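Local coordinates for protein cobalt-precorrin-5B C(1)-methyltransferase (Archaeoglobus fulgidus, PDB 1SR8) that probably methylates C-1 of cobalt-precorrin-5B with S-adenosyl-L-methionine to give cobalt-precorrin-6A, a step of the anaerobic route to adenosylcobalamin, at residues L2-I16 with A21-E34. Sequence-based numbering, arbitrary orientation.
Sequences LIDPIELYRYPEKWI and AEKKVRSGLYILTE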
loop_
_atom_site.group_PDB
_atom_site.type_symbol
_atom_site.label_atom_id
_atom_site.label_comp_id
_atom_site.label_asym_id
_atom_site.label_seq_id
_atom_site.Cartn_x
_atom_site.Cartn_y
_atom_site.Cartn_z
ATOM N N LEU A 2 -8.003 -13.054 -16.136
ATOM C CA LEU A 2 -6.963 -12.599 -15.220
ATOM C C LEU A 2 -7.454 -11.395 -14.407
ATOM O O LEU A 2 -7.691 -10.319 -14.949
ATOM C CB LEU A 2 -5.708 -12.235 -16.025
ATOM C CG LEU A 2 -4.398 -11.958 -15.291
ATOM C CD1 LEU A 2 -4.054 -13.122 -14.384
ATOM C CD2 LEU A 2 -3.304 -11.733 -16.309
ATOM N N ILE A 3 -7.607 -11.594 -13.102
ATOM C CA ILE A 3 -8.084 -10.552 -12.197
ATOM C C ILE A 3 -6.972 -10.052 -11.274
ATOM O O ILE A 3 -6.212 -10.850 -10.719
ATOM C CB ILE A 3 -9.250 -11.088 -11.304
ATOM C CG1 ILE A 3 -10.554 -11.157 -12.104
ATOM C CG2 ILE A 3 -9.453 -10.188 -10.084
ATOM C CD1 ILE A 3 -10.507 -12.052 -13.290
ATOM N N ASP A 4 -6.874 -8.734 -11.105
ATOM C CA ASP A 4 -5.870 -8.183 -10.204
ATOM C C ASP A 4 -6.223 -8.695 -8.812
ATOM O O ASP A 4 -7.363 -8.553 -8.378
ATOM C CB ASP A 4 -5.922 -6.669 -10.200
ATOM C CG ASP A 4 -4.834 -6.073 -9.355
ATOM O OD1 ASP A 4 -3.677 -6.039 -9.825
ATOM O OD2 ASP A 4 -5.133 -5.660 -8.215
ATOM N N PRO A 5 -5.256 -9.295 -8.091
ATOM C CA PRO A 5 -5.547 -9.815 -6.750
ATOM C C PRO A 5 -5.880 -8.789 -5.670
ATOM O O PRO A 5 -6.416 -9.144 -4.627
ATOM C CB PRO A 5 -4.297 -10.625 -6.419
ATOM C CG PRO A 5 -3.231 -9.888 -7.120
ATOM C CD PRO A 5 -3.856 -9.563 -8.457
ATOM N N ILE A 6 -5.578 -7.520 -5.915
ATOM C CA ILE A 6 -5.849 -6.479 -4.929
ATOM C C ILE A 6 -7.060 -5.623 -5.277
ATOM O O ILE A 6 -8.014 -5.544 -4.490
ATOM C CB ILE A 6 -4.624 -5.557 -4.745
ATOM C CG1 ILE A 6 -3.443 -6.368 -4.224
ATOM C CG2 ILE A 6 -4.942 -4.434 -3.759
ATOM C CD1 ILE A 6 -2.161 -5.599 -4.261
ATOM N N GLU A 7 -7.039 -4.992 -6.450
ATOM C CA GLU A 7 -8.152 -4.146 -6.838
ATOM C C GLU A 7 -9.279 -4.906 -7.517
ATOM O O GLU A 7 -10.341 -4.348 -7.763
ATOM C CB GLU A 7 -7.675 -3.007 -7.720
ATOM C CG GLU A 7 -8.554 -1.793 -7.584
ATOM C CD GLU A 7 -7.903 -0.538 -8.099
ATOM O OE1 GLU A 7 -6.707 -0.309 -7.820
ATOM O OE2 GLU A 7 -8.597 0.240 -8.774
ATOM N N LEU A 8 -9.032 -6.171 -7.839
ATOM C CA LEU A 8 -10.047 -7.050 -8.422
ATOM C C LEU A 8 -10.632 -6.800 -9.818
ATOM O O LEU A 8 -11.625 -7.430 -10.195
ATOM C CB LEU A 8 -11.200 -7.187 -7.423
ATOM C CG LEU A 8 -11.068 -8.250 -6.325
ATOM C CD1 LEU A 8 -9.645 -8.386 -5.839
ATOM C CD2 LEU A 8 -11.996 -7.884 -5.190
ATOM N N TYR A 9 -10.047 -5.896 -10.590
ATOM C CA TYR A 9 -10.560 -5.665 -11.932
ATOM C C TYR A 9 -9.933 -6.705 -12.850
ATOM O O TYR A 9 -8.994 -7.416 -12.465
ATOM C CB TYR A 9 -10.220 -4.252 -12.415
ATOM C CG TYR A 9 -8.780 -3.844 -12.176
ATOM C CD1 TYR A 9 -7.724 -4.510 -12.805
ATOM C CD2 TYR A 9 -8.471 -2.793 -11.310
ATOM C CE1 TYR A 9 -6.399 -4.144 -12.576
ATOM C CE2 TYR A 9 -7.147 -2.420 -11.074
ATOM C CZ TYR A 9 -6.117 -3.100 -11.711
ATOM O OH TYR A 9 -4.811 -2.731 -11.474
ATOM N N ARG A 10 -10.465 -6.802 -14.062
ATOM C CA ARG A 10 -9.959 -7.749 -15.037
ATOM C C ARG A 10 -9.034 -7.052 -16.018
ATOM O O ARG A 10 -9.188 -5.864 -16.302
ATOM C CB ARG A 10 -11.114 -8.381 -15.802
ATOM C CG ARG A 10 -10.676 -9.135 -17.026
ATOM C CD ARG A 10 -11.849 -9.603 -17.857
ATOM N NE ARG A 10 -11.395 -10.529 -18.884
ATOM C CZ ARG A 10 -12.192 -11.352 -19.554
ATOM N NH1 ARG A 10 -13.497 -11.365 -19.313
ATOM N NH2 ARG A 10 -11.680 -12.181 -20.454
ATOM N N TYR A 11 -8.062 -7.800 -16.524
ATOM C CA TYR A 11 -7.123 -7.260 -17.492
ATOM C C TYR A 11 -7.581 -7.656 -18.889
ATOM O O TYR A 11 -7.992 -8.798 -19.114
ATOM C CB TYR A 11 -5.708 -7.796 -17.241
ATOM C CG TYR A 11 -5.019 -7.186 -16.035
ATOM C CD1 TYR A 11 -5.000 -7.843 -14.805
ATOM C CD2 TYR A 11 -4.389 -5.944 -16.128
ATOM C CE1 TYR A 11 -4.369 -7.279 -13.699
ATOM C CE2 TYR A 11 -3.758 -5.371 -15.029
ATOM C CZ TYR A 11 -3.751 -6.041 -13.820
ATOM O OH TYR A 11 -3.131 -5.462 -12.731
ATOM N N PRO A 12 -7.542 -6.708 -19.842
ATOM C CA PRO A 12 -7.954 -6.991 -21.220
ATOM C C PRO A 12 -7.194 -8.219 -21.715
ATOM O O PRO A 12 -5.965 -8.237 -21.693
ATOM C CB PRO A 12 -7.548 -5.721 -21.960
ATOM C CG PRO A 12 -7.746 -4.667 -20.924
ATOM C CD PRO A 12 -7.139 -5.300 -19.696
ATOM N N GLU A 13 -7.912 -9.247 -22.155
ATOM C CA GLU A 13 -7.249 -10.460 -22.618
ATOM C C GLU A 13 -6.216 -10.219 -23.716
ATOM O O GLU A 13 -5.289 -11.000 -23.884
ATOM C CB GLU A 13 -8.267 -11.481 -23.114
ATOM C CG GLU A 13 -7.616 -12.803 -23.473
ATOM C CD GLU A 13 -8.555 -13.752 -24.178
ATOM O OE1 GLU A 13 -9.039 -13.399 -25.281
ATOM O OE2 GLU A 13 -8.799 -14.850 -23.627
ATOM N N LYS A 14 -6.377 -9.136 -24.461
ATOM C CA LYS A 14 -5.451 -8.818 -25.535
ATOM C C LYS A 14 -4.137 -8.201 -25.041
ATOM O O LYS A 14 -3.211 -7.979 -25.829
ATOM C CB LYS A 14 -6.132 -7.881 -26.532
ATOM C CG LYS A 14 -6.781 -6.670 -25.899
ATOM C CD LYS A 14 -7.464 -5.815 -26.950
ATOM C CE LYS A 14 -7.959 -4.507 -26.354
ATOM N NZ LYS A 14 -8.576 -3.627 -27.387
ATOM N N TRP A 15 -4.060 -7.928 -23.738
ATOM C CA TRP A 15 -2.865 -7.342 -23.115
ATOM C C TRP A 15 -1.960 -8.454 -22.616
ATOM O O TRP A 15 -0.754 -8.264 -22.423
ATOM C CB TRP A 15 -3.261 -6.469 -21.922
ATOM C CG TRP A 15 -3.951 -5.186 -22.280
ATOM C CD1 TRP A 15 -4.481 -4.838 -23.491
ATOM C CD2 TRP A 15 -4.196 -4.083 -21.403
ATOM N NE1 TRP A 15 -5.038 -3.588 -23.421
ATOM C CE2 TRP A 15 -4.877 -3.100 -22.151
ATOM C CE3 TRP A 15 -3.905 -3.831 -20.054
ATOM C CZ2 TRP A 15 -5.273 -1.876 -21.594
ATOM C CZ3 TRP A 15 -4.299 -2.617 -19.502
ATOM C CH2 TRP A 15 -4.975 -1.655 -20.272
ATOM N N ILE A 16 -2.573 -9.610 -22.392
ATOM C CA ILE A 16 -1.879 -10.786 -21.905
ATOM C C ILE A 16 -1.233 -11.522 -23.062
ATOM O O ILE A 16 -1.892 -12.233 -23.823
ATOM C CB ILE A 16 -2.842 -11.736 -21.192
ATOM C CG1 ILE A 16 -3.729 -10.934 -20.234
ATOM C CG2 ILE A 16 -2.051 -12.800 -20.443
ATOM C CD1 ILE A 16 -4.740 -11.760 -19.471
ATOM N N ALA A 21 2.789 -13.718 -17.589
ATOM C CA ALA A 21 1.867 -12.635 -17.242
ATOM C C ALA A 21 0.984 -12.873 -16.017
ATOM O O ALA A 21 0.701 -11.946 -15.261
ATOM C CB ALA A 21 0.995 -12.303 -18.441
ATOM N N GLU A 22 0.534 -14.105 -15.820
ATOM C CA GLU A 22 -0.313 -14.386 -14.673
ATOM C C GLU A 22 0.456 -14.536 -13.376
ATOM O O GLU A 22 -0.069 -14.215 -12.315
ATOM C CB GLU A 22 -1.134 -15.651 -14.871
ATOM C CG GLU A 22 -1.907 -15.979 -13.610
ATOM C CD GLU A 22 -2.573 -17.320 -13.651
ATOM O OE1 GLU A 22 -3.082 -17.749 -12.592
ATOM O OE2 GLU A 22 -2.593 -17.944 -14.732
ATOM N N LYS A 23 1.681 -15.045 -13.457
ATOM C CA LYS A 23 2.509 -15.234 -12.268
ATOM C C LYS A 23 2.829 -13.857 -11.678
ATOM O O LYS A 23 2.792 -13.661 -10.460
ATOM C CB LYS A 23 3.802 -15.974 -12.639
ATOM C CG LYS A 23 4.501 -16.677 -11.470
ATOM C CD LYS A 23 5.735 -17.471 -11.944
ATOM C CE LYS A 23 6.419 -18.266 -10.807
ATOM N NZ LYS A 23 5.606 -19.399 -10.224
ATOM N N LYS A 24 3.127 -12.904 -12.556
ATOM C CA LYS A 24 3.444 -11.548 -12.139
ATOM C C LYS A 24 2.205 -10.859 -11.568
ATOM O O LYS A 24 2.262 -10.252 -10.500
ATOM C CB LYS A 24 3.991 -10.761 -13.328
ATOM C CG LYS A 24 5.145 -11.476 -14.024
ATOM C CD LYS A 24 5.591 -10.755 -15.288
ATOM C CE LYS A 24 6.714 -9.759 -15.021
ATOM N NZ LYS A 24 8.036 -10.426 -14.784
ATOM N N VAL A 25 1.086 -10.965 -12.276
ATOM C CA VAL A 25 -0.157 -10.353 -11.828
ATOM C C VAL A 25 -0.629 -10.957 -10.510
ATOM O O VAL A 25 -0.960 -10.236 -9.571
ATOM C CB VAL A 25 -1.264 -10.504 -12.900
ATOM C CG1 VAL A 25 -2.627 -10.149 -12.316
ATOM C CG2 VAL A 25 -0.954 -9.594 -14.072
ATOM N N ARG A 26 -0.656 -12.282 -10.443
ATOM C CA ARG A 26 -1.076 -12.994 -9.240
ATOM C C ARG A 26 -0.200 -12.656 -8.016
ATOM O O ARG A 26 -0.606 -12.882 -6.875
ATOM C CB ARG A 26 -1.025 -14.503 -9.510
ATOM C CG ARG A 26 -1.320 -15.395 -8.315
ATOM C CD ARG A 26 -2.822 -15.597 -8.110
ATOM N NE ARG A 26 -3.109 -16.487 -6.980
ATOM C CZ ARG A 26 -4.273 -17.111 -6.789
ATOM N NH1 ARG A 26 -5.271 -16.948 -7.653
ATOM N NH2 ARG A 26 -4.435 -17.909 -5.736
ATOM N N SER A 27 0.989 -12.107 -8.258
ATOM C CA SER A 27 1.918 -11.767 -7.182
ATOM C C SER A 27 1.614 -10.431 -6.500
ATOM O O SER A 27 2.187 -10.110 -5.458
ATOM C CB SER A 27 3.352 -11.737 -7.725
ATOM O OG SER A 27 3.626 -10.535 -8.434
ATOM N N GLY A 28 0.711 -9.657 -7.087
ATOM C CA GLY A 28 0.373 -8.358 -6.531
ATOM C C GLY A 28 1.451 -7.330 -6.832
ATOM O O GLY A 28 1.261 -6.133 -6.622
ATOM N N LEU A 29 2.585 -7.789 -7.346
ATOM C CA LEU A 29 3.686 -6.884 -7.644
ATOM C C LEU A 29 3.684 -6.292 -9.061
ATOM O O LEU A 29 4.467 -5.386 -9.360
ATOM C CB LEU A 29 5.019 -7.587 -7.341
ATOM C CG LEU A 29 5.250 -7.848 -5.842
ATOM C CD1 LEU A 29 6.364 -8.857 -5.662
ATOM C CD2 LEU A 29 5.582 -6.551 -5.123
ATOM N N TYR A 30 2.798 -6.776 -9.925
ATOM C CA TYR A 30 2.737 -6.243 -11.277
ATOM C C TYR A 30 1.342 -5.890 -11.766
ATOM O O TYR A 30 0.384 -6.648 -11.574
ATOM C CB TYR A 30 3.353 -7.222 -12.273
ATOM C CG TYR A 30 4.807 -7.519 -12.024
ATOM C CD1 TYR A 30 5.186 -8.466 -11.077
ATOM C CD2 TYR A 30 5.804 -6.831 -12.710
ATOM C CE1 TYR A 30 6.520 -8.720 -10.816
ATOM C CE2 TYR A 30 7.144 -7.074 -12.457
ATOM C CZ TYR A 30 7.496 -8.018 -11.506
ATOM O OH TYR A 30 8.823 -8.243 -11.211
ATOM N N ILE A 31 1.254 -4.717 -12.391
ATOM C CA ILE A 31 0.027 -4.226 -13.002
ATOM C C ILE A 31 0.310 -4.291 -14.505
ATOM O O ILE A 31 1.124 -3.535 -15.039
ATOM C CB ILE A 31 -0.283 -2.756 -12.646
ATOM C CG1 ILE A 31 -0.604 -2.618 -11.160
ATOM C CG2 ILE A 31 -1.462 -2.275 -13.473
ATOM C CD1 ILE A 31 -0.959 -1.204 -10.750
ATOM N N LEU A 32 -0.351 -5.214 -15.179
ATOM C CA LEU A 32 -0.169 -5.385 -16.608
ATOM C C LEU A 32 -0.755 -4.196 -17.358
ATOM O O LEU A 32 -1.833 -3.712 -17.021
ATOM C CB LEU A 32 -0.849 -6.685 -17.035
ATOM C CG LEU A 32 -1.045 -7.030 -18.504
ATOM C CD1 LEU A 32 0.292 -7.170 -19.210
ATOM C CD2 LEU A 32 -1.825 -8.329 -18.579
ATOM N N THR A 33 -0.023 -3.708 -18.356
ATOM C CA THR A 33 -0.497 -2.595 -19.169
ATOM C C THR A 33 -0.616 -3.035 -20.626
ATOM O O THR A 33 -0.303 -4.179 -20.982
ATOM C CB THR A 33 0.441 -1.368 -19.115
ATOM O OG1 THR A 33 1.632 -1.635 -19.864
ATOM C CG2 THR A 33 0.809 -1.046 -17.680
ATOM N N GLU A 34 -1.077 -2.108 -21.457
ATOM C CA GLU A 34 -1.264 -2.346 -22.884
ATOM C C GLU A 34 0.049 -2.823 -23.519
ATOM O O GLU A 34 0.058 -3.726 -24.360
ATOM C CB GLU A 34 -1.740 -1.047 -23.542
ATOM C CG GLU A 34 -2.607 -1.222 -24.772
ATOM C CD GLU A 34 -3.331 0.061 -25.151
ATOM O OE1 GLU A 34 -2.656 1.092 -25.347
ATOM O OE2 GLU A 34 -4.576 0.041 -25.253
#
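Tyr11 lies wedged between helix 21-26 and strand 30-33. Val25 CG1 comes to 3.6 Å from its CE1, while Leu32 CB packs off-centre against the ring, 29° from the normal and 3.7 Å from CD2. Beside CE2 sits the carbonyl oxygen of Leu32, buried without a polar partner in the model. A 3.0 Å bond from Tyr11 OH to Asp4 OD1, on the anti side but tilted out of the carboxylate plane, holds the hydroxyl end, while Val25, Leu32 and Ile31 limit the ring's turning. Arg40 of strand 36-42 is the second partner of OD1. Asp4 OD2 accepts from Ile6 N, an Asx turn, and Glu7 N extends this to an Asx motif.

Beside Tyr11, Leu2 meets Val25 tip to tip (CD2 to CG2, 3.9 Å).

Trp15 forms a second tight patch: Glu34 CA stands 3.7 Å from the five-membered ring's centroid, 11° off the normal, with Pro12 CG over the opposite face. A serine in place of Trp15 would probably open a gap between Pro12 and the Thr33-Glu34 backbone, which would lose the indole face packed on it. The solvent side is looser: exposed Glu22 offers CG to Leu2 CD1 at 3.7 Å, Arg26 contributes little, and Glu34 OE1 forms a salt bridge with Lys203 of helix 195-204.

The N-terminal loop thus covers helix 21-26 and the edge strand 30-33, which pairs with strand 36-42, while Trp15 and Ile31 also touch helix 195-204.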